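PDB 4E21: 6-phosphogluconate dehydrogenase (Decarboxylating), which probably catalyses the NADP-linked oxidative decarboxylation of 6-phosphogluconate to ribulose 5-phosphate in the pentose phosphate pathway. Local coordinates for residues I123-Q128 / I134-V139; V268-S273 / W278-S283. All coordinates share one frame; numbering follows the deposited sequence.

Interaction 1 of 2, residues I123-Q128 / I134-V139; sequences IRRADQ and ITYVDV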
loop_
_atom_site.group_PDB
_atom_site.type_symbol
_atom_site.label_atom_id
_atom_site.label_comp_id
_atom_site.label_asym_id
_atom_site.label_seq_id
_atom_site.Cartn_x
_atom_site.Cartn_y
_atom_site.Cartn_z
ATOM N N ILE B 123 5.204 -14.022 28.136
ATOM C CA ILE B 123 6.222 -13.438 28.986
ATOM C C ILE B 123 5.721 -13.251 30.431
ATOM O O ILE B 123 6.415 -13.616 31.388
ATOM C CB ILE B 123 6.752 -12.121 28.429
ATOM C CG1 ILE B 123 7.543 -12.378 27.137
ATOM C CG2 ILE B 123 7.652 -11.446 29.455
ATOM C CD1 ILE B 123 7.903 -11.110 26.402
ATOM N N ARG B 124 4.517 -12.706 30.585
ATOM C CA ARG B 124 3.954 -12.499 31.911
ATOM C C ARG B 124 3.651 -13.844 32.567
ATOM O O ARG B 124 4.058 -14.108 33.707
ATOM C CB ARG B 124 2.691 -11.648 31.848
ATOM C CG ARG B 124 1.817 -11.836 33.072
ATOM C CD ARG B 124 0.552 -11.024 33.034
ATOM N NE ARG B 124 -0.286 -11.326 31.878
ATOM C CZ ARG B 124 -1.242 -12.245 31.866
ATOM N NH1 ARG B 124 -1.490 -12.986 32.934
ATOM N NH2 ARG B 124 -1.955 -12.421 30.775
ATOM N N ARG B 125 2.931 -14.691 31.840
ATOM C CA ARG B 125 2.557 -16.001 32.350
ATOM C C ARG B 125 3.776 -16.823 32.762
ATOM O O ARG B 125 3.736 -17.516 33.770
ATOM C CB ARG B 125 1.729 -16.760 31.311
ATOM C CG ARG B 125 0.311 -16.256 31.207
ATOM C CD ARG B 125 -0.389 -16.821 29.995
ATOM N NE ARG B 125 -1.681 -16.177 29.794
ATOM C CZ ARG B 125 -2.318 -16.074 28.625
ATOM N NH1 ARG B 125 -1.795 -16.569 27.506
ATOM N NH2 ARG B 125 -3.498 -15.470 28.580
ATOM N N ALA B 126 4.854 -16.760 31.978
ATOM C CA ALA B 126 6.017 -17.590 32.275
ATOM C C ALA B 126 6.593 -17.181 33.616
ATOM O O ALA B 126 7.070 -18.024 34.366
ATOM C CB ALA B 126 7.076 -17.495 31.181
ATOM N N ASP B 127 6.537 -15.882 33.900
ATOM C CA ASP B 127 7.059 -15.319 35.141
ATOM C C ASP B 127 6.248 -15.725 36.352
ATOM O O ASP B 127 6.789 -16.051 37.410
ATOM C CB ASP B 127 7.067 -13.806 35.065
ATOM C CG ASP B 127 8.363 -13.278 34.555
ATOM O OD1 ASP B 127 9.398 -13.909 34.878
ATOM O OD2 ASP B 127 8.352 -12.248 33.838
ATOM N N GLN B 128 4.938 -15.679 36.197
ATOM C CA GLN B 128 4.075 -16.107 37.262
ATOM C C GLN B 128 4.336 -17.568 37.637
ATOM O O GLN B 128 4.521 -17.886 38.803
ATOM C CB GLN B 128 2.626 -15.878 36.861
ATOM C CG GLN B 128 2.264 -14.409 36.841
ATOM C CD GLN B 128 0.847 -14.179 36.319
ATOM O OE1 GLN B 128 0.085 -15.138 36.092
ATOM N NE2 GLN B 128 0.484 -12.902 36.125
ATOM N N ILE B 134 7.343 -23.852 38.261
ATOM C CA ILE B 134 6.770 -24.471 37.063
ATOM C C ILE B 134 7.269 -23.822 35.767
ATOM O O ILE B 134 7.244 -22.603 35.618
ATOM C CB ILE B 134 5.240 -24.431 37.108
ATOM C CG1 ILE B 134 4.742 -25.321 38.251
ATOM C CG2 ILE B 134 4.653 -24.892 35.769
ATOM C CD1 ILE B 134 3.315 -25.072 38.652
ATOM N N THR B 135 7.711 -24.644 34.825
ATOM C CA THR B 135 8.275 -24.109 33.599
ATOM C C THR B 135 7.209 -23.941 32.518
ATOM O O THR B 135 6.522 -24.896 32.130
ATOM C CB THR B 135 9.498 -24.904 33.118
ATOM O OG1 THR B 135 10.459 -24.971 34.185
ATOM C CG2 THR B 135 10.141 -24.208 31.945
ATOM N N TYR B 136 7.049 -22.705 32.070
ATOM C CA TYR B 136 6.011 -22.380 31.089
ATOM C C TYR B 136 6.570 -22.267 29.659
ATOM O O TYR B 136 7.425 -21.420 29.383
ATOM C CB TYR B 136 5.295 -21.090 31.493
ATOM C CG TYR B 136 4.011 -20.808 30.729
ATOM C CD1 TYR B 136 2.827 -21.480 31.044
ATOM C CD2 TYR B 136 3.968 -19.844 29.720
ATOM C CE1 TYR B 136 1.647 -21.211 30.365
ATOM C CE2 TYR B 136 2.792 -19.574 29.042
ATOM C CZ TYR B 136 1.639 -20.263 29.373
ATOM O OH TYR B 136 0.470 -20.011 28.706
ATOM N N VAL B 137 6.069 -23.125 28.766
ATOM C CA VAL B 137 6.559 -23.222 27.389
ATOM C C VAL B 137 5.511 -22.798 26.349
ATOM O O VAL B 137 4.376 -23.288 26.365
ATOM C CB VAL B 137 7.044 -24.653 27.097
ATOM C CG1 VAL B 137 7.611 -24.757 25.693
ATOM C CG2 VAL B 137 8.096 -25.055 28.111
ATOM N N ASP B 138 5.885 -21.869 25.459
ATOM C CA ASP B 138 4.980 -21.436 24.388
ATOM C C ASP B 138 5.290 -22.146 23.076
ATOM O O ASP B 138 6.443 -22.234 22.650
ATOM C CB ASP B 138 4.938 -19.902 24.215
ATOM C CG ASP B 138 6.323 -19.275 24.013
ATOM O OD1 ASP B 138 7.100 -19.162 24.987
ATOM O OD2 ASP B 138 6.629 -18.864 22.880
ATOM N N VAL B 139 4.258 -22.696 22.461
ATOM C CA VAL B 139 4.425 -23.349 21.178
ATOM C C VAL B 139 3.459 -22.753 20.168
ATOM O O VAL B 139 2.246 -22.795 20.356
ATOM C CB VAL B 139 4.251 -24.896 21.261
ATOM C CG1 VAL B 139 4.287 -25.523 19.867
ATOM C CG2 VAL B 139 5.337 -25.511 22.123
HETATM O O HOH W 1 7.929 -20.549 33.933
#
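Tyr-136 lies with one ring face against Arg-125 and with its CB against Ala-126. This joins the helix and the second strand of a beta-alpha-beta unit in the Rossmann-type NAD-binding domain: strand 110-113, helix 119-130 and strand 135-142. Helix 119-130 packs on the sheet here, and Ala-126 and Tyr-136 bring the two backbones close, with 4.9 Å between their CA atoms.

The tyrosine CG is anti to the backbone N (chi1 -167°), which carries the ring across the helix flank, from Ala-126 toward the side chain of Arg-125. Arg-125 CB sits over the ring face, toward the rim, in a CH-pi contact 4.1 Å from the ring centroid of Tyr-136. The arginine chain then runs extended from CG to NE and crosses the tyrosine at a slant. Its CD reaches the phenol end, 3.5 Å from Tyr-136 OH. The guanidinium does not stack on the ring, since the two planes are 67° apart. Its charge is engaged elsewhere, with NE in a salt bridge to Asp-95. Val-94 and Leu-98 of helix 94-101 touch both side chains.

Ala-126 meets the other end of the tyrosine side chain. Ala-126 CA is 3.7 Å from Tyr-136 CB, and the two CB atoms also touch.

No direct hydrogen bond crosses between the segments. One water links their backbones instead. It accepts from Tyr-136 N at 3.0 Å and donates to Ile-134 O and to Ala-126 O, each at 2.7 Å.

Interaction 2 of 2, residues V268-S273 / W278-S283; sequences VWRRGS and WLLDLS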
loop_
_atom_site.group_PDB
_atom_site.type_symbol
_atom_site.label_atom_id
_atom_site.label_comp_id
_atom_site.label_asym_id
_atom_site.label_seq_id
_atom_site.Cartn_x
_atom_site.Cartn_y
_atom_site.Cartn_z
ATOM N N VAL B 268 -0.954 -25.337 -13.754
ATOM C CA VAL B 268 0.301 -25.282 -14.516
ATOM C C VAL B 268 1.459 -24.621 -13.764
ATOM O O VAL B 268 2.626 -25.001 -13.947
ATOM C CB VAL B 268 0.135 -24.624 -15.929
ATOM C CG1 VAL B 268 0.298 -23.108 -15.857
ATOM C CG2 VAL B 268 1.162 -25.183 -16.872
ATOM N N TRP B 269 1.144 -23.638 -12.921
ATOM C CA TRP B 269 2.171 -23.019 -12.077
ATOM C C TRP B 269 2.796 -23.948 -11.011
ATOM O O TRP B 269 3.869 -23.645 -10.504
ATOM C CB TRP B 269 1.658 -21.754 -11.397
ATOM C CG TRP B 269 1.461 -20.572 -12.313
ATOM C CD1 TRP B 269 2.044 -20.355 -13.546
ATOM C CD2 TRP B 269 0.658 -19.419 -12.046
ATOM N NE1 TRP B 269 1.639 -19.142 -14.053
ATOM C CE2 TRP B 269 0.787 -18.548 -13.151
ATOM C CE3 TRP B 269 -0.168 -19.039 -10.981
ATOM C CZ2 TRP B 269 0.115 -17.318 -13.216
ATOM C CZ3 TRP B 269 -0.829 -17.820 -11.052
ATOM C CH2 TRP B 269 -0.680 -16.972 -12.162
ATOM N N ARG B 270 2.148 -25.069 -10.690
ATOM C CA ARG B 270 2.678 -25.990 -9.673
ATOM C C ARG B 270 3.945 -26.707 -10.131
ATOM O O ARG B 270 4.697 -27.219 -9.299
ATOM C CB ARG B 270 1.640 -27.028 -9.255
ATOM C CG ARG B 270 0.311 -26.452 -8.880
ATOM C CD ARG B 270 -0.640 -27.523 -8.406
ATOM N NE ARG B 270 -0.035 -28.338 -7.345
ATOM C CZ ARG B 270 0.128 -29.657 -7.424
ATOM N NH1 ARG B 270 -0.285 -30.312 -8.507
ATOM N NH2 ARG B 270 0.703 -30.324 -6.428
ATOM N N ARG B 271 4.195 -26.730 -11.444
ATOM C CA ARG B 271 5.384 -27.393 -11.980
ATOM C C ARG B 271 6.264 -26.473 -12.840
ATOM O O ARG B 271 5.866 -25.986 -13.907
ATOM C CB ARG B 271 4.984 -28.652 -12.743
ATOM C CG ARG B 271 4.201 -29.644 -11.915
ATOM C CD ARG B 271 3.717 -30.802 -12.763
ATOM N NE ARG B 271 2.980 -31.807 -12.002
ATOM C CZ ARG B 271 1.687 -31.724 -11.728
ATOM N NH1 ARG B 271 0.994 -30.669 -12.123
ATOM N NH2 ARG B 271 1.083 -32.685 -11.045
ATOM N N GLY B 272 7.470 -26.226 -12.354
ATOM C CA GLY B 272 8.417 -25.417 -13.083
ATOM C C GLY B 272 8.373 -23.905 -12.913
ATOM O O GLY B 272 9.229 -23.217 -13.485
ATOM N N SER B 273 7.412 -23.361 -12.162
ATOM C CA SER B 273 7.363 -21.899 -12.024
ATOM C C SER B 273 8.033 -21.445 -10.736
ATOM O O SER B 273 8.361 -22.256 -9.876
ATOM C CB SER B 273 5.932 -21.355 -12.098
ATOM O OG SER B 273 5.228 -21.557 -10.889
ATOM N N TRP B 278 2.654 -24.274 -1.128
ATOM C CA TRP B 278 1.543 -24.993 -0.544
ATOM C C TRP B 278 0.270 -24.207 -0.781
ATOM O O TRP B 278 -0.751 -24.766 -1.196
ATOM C CB TRP B 278 1.810 -25.233 0.945
ATOM C CG TRP B 278 0.650 -25.748 1.718
ATOM C CD1 TRP B 278 -0.044 -25.084 2.706
ATOM C CD2 TRP B 278 0.051 -27.045 1.611
ATOM N NE1 TRP B 278 -1.045 -25.891 3.203
ATOM C CE2 TRP B 278 -1.004 -27.099 2.549
ATOM C CE3 TRP B 278 0.296 -28.162 0.808
ATOM C CZ2 TRP B 278 -1.808 -28.221 2.699
ATOM C CZ3 TRP B 278 -0.501 -29.282 0.966
ATOM C CH2 TRP B 278 -1.543 -29.301 1.896
ATOM N N LEU B 279 0.337 -22.899 -0.562
ATOM C CA LEU B 279 -0.808 -22.034 -0.836
ATOM C C LEU B 279 -1.321 -22.115 -2.291
ATOM O O LEU B 279 -2.536 -22.058 -2.522
ATOM C CB LEU B 279 -0.508 -20.591 -0.416
ATOM C CG LEU B 279 -0.508 -20.441 1.119
ATOM C CD1 LEU B 279 0.188 -19.153 1.562
ATOM C CD2 LEU B 279 -1.930 -20.536 1.672
ATOM N N LEU B 280 -0.413 -22.278 -3.253
ATOM C CA LEU B 280 -0.814 -22.448 -4.658
ATOM C C LEU B 280 -1.546 -23.765 -4.824
ATOM O O LEU B 280 -2.610 -23.816 -5.450
ATOM C CB LEU B 280 0.383 -22.378 -5.622
ATOM C CG LEU B 280 0.094 -22.596 -7.115
ATOM C CD1 LEU B 280 -0.722 -21.450 -7.702
ATOM C CD2 LEU B 280 1.380 -22.750 -7.890
ATOM N N ASP B 281 -0.966 -24.821 -4.255
ATOM C CA ASP B 281 -1.576 -26.159 -4.277
ATOM C C ASP B 281 -3.007 -26.080 -3.791
ATOM O O ASP B 281 -3.877 -26.742 -4.339
ATOM C CB ASP B 281 -0.791 -27.147 -3.397
ATOM C CG ASP B 281 0.565 -27.489 -3.981
ATOM O OD1 ASP B 281 0.851 -27.044 -5.118
ATOM O OD2 ASP B 281 1.351 -28.202 -3.323
ATOM N N LEU B 282 -3.241 -25.265 -2.760
ATOM C CA LEU B 282 -4.574 -25.099 -2.193
ATOM C C LEU B 282 -5.481 -24.287 -3.104
ATOM O O LEU B 282 -6.668 -24.588 -3.244
ATOM C CB LEU B 282 -4.493 -24.425 -0.825
ATOM C CG LEU B 282 -3.771 -25.213 0.285
ATOM C CD1 LEU B 282 -3.825 -24.495 1.675
ATOM C CD2 LEU B 282 -4.334 -26.630 0.390
ATOM N N SER B 283 -4.927 -23.228 -3.689
ATOM C CA SER B 283 -5.677 -22.403 -4.632
ATOM C C SER B 283 -6.125 -23.246 -5.812
ATOM O O SER B 283 -7.258 -23.123 -6.262
ATOM C CB SER B 283 -4.824 -21.240 -5.147
ATOM O OG SER B 283 -4.631 -20.293 -4.108
#
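Arg-270 and Asp-281 form a salt bridge beside an apolar contact between Trp-269 and Leu-280. The four residues join the C-terminal part of helix 262-269 and the residues that follow to the first turn of helix 278-289. These are two consecutive helices joined by a short link in the all-helical C-terminal domain of the 6-phosphogluconate dehydrogenase family.

The charged contact is a single short bond. Arg-270 NE donates to Asp-281 OD1 at 2.7 Å, almost straight, with an N-H...O angle of 178°. The oxygen lies at the guanidinium edge, in its plane. The carboxylate is turned by 74° to that plane and OD1 is met from above its own plane, so the pair is not a flat two-bond bridge. The arginine chain bends at chi3 (52°), which swings NE toward the aspartate. Arg-270 NH1 has other partners: Glu-267 and the backbone O of Pro-181 of a second subunit. The guanidinium therefore also ties this corner to the subunit interface.

The apolar contact centres on Leu-280, whose first torsion sends both methyls toward Trp-269. Its CD2 packs 3.7 Å from Trp-269 CB and 4.0 Å from Arg-270 CG. Its CD1 lies at the indole edge, near its plane, 4.1 Å from Trp-269 CE3. The tryptophan ring also meets His-213 of the second subunit edge-to-face.

Two serine hydroxyls bond to backbone oxygens within the segments. Ser-283 OG and Ser-283 N reach Leu-279 O from opposite faces of its carbonyl plane. In the loop, Ser-273 OG donates to Trp-269 O at 2.5 Å, in the carbonyl plane and on a lone pair.

Overall arrangement
Interaction 1 comes first along the chain and closes before interaction 2 opens. Their centres are 39 Å apart, on opposite sides of the chain's centre, and their nearest atoms are about 18 Å apart. They share no helix or strand. Interaction 1 packs helix 119-130 on the mixed sheet of the NAD-binding domain. Interaction 2 joins helices 262-269 and 278-289 in the C-terminal domain. The long helix 205-232 lies between them in sequence and has neighbours in both: His-207 bonds to Asp-138, and Leu-231 touches Trp-269. Each contact lies within its own domain. Interaction 2 has many more neighbours in other subunits, while interaction 1 meets the second subunit through Ile-123.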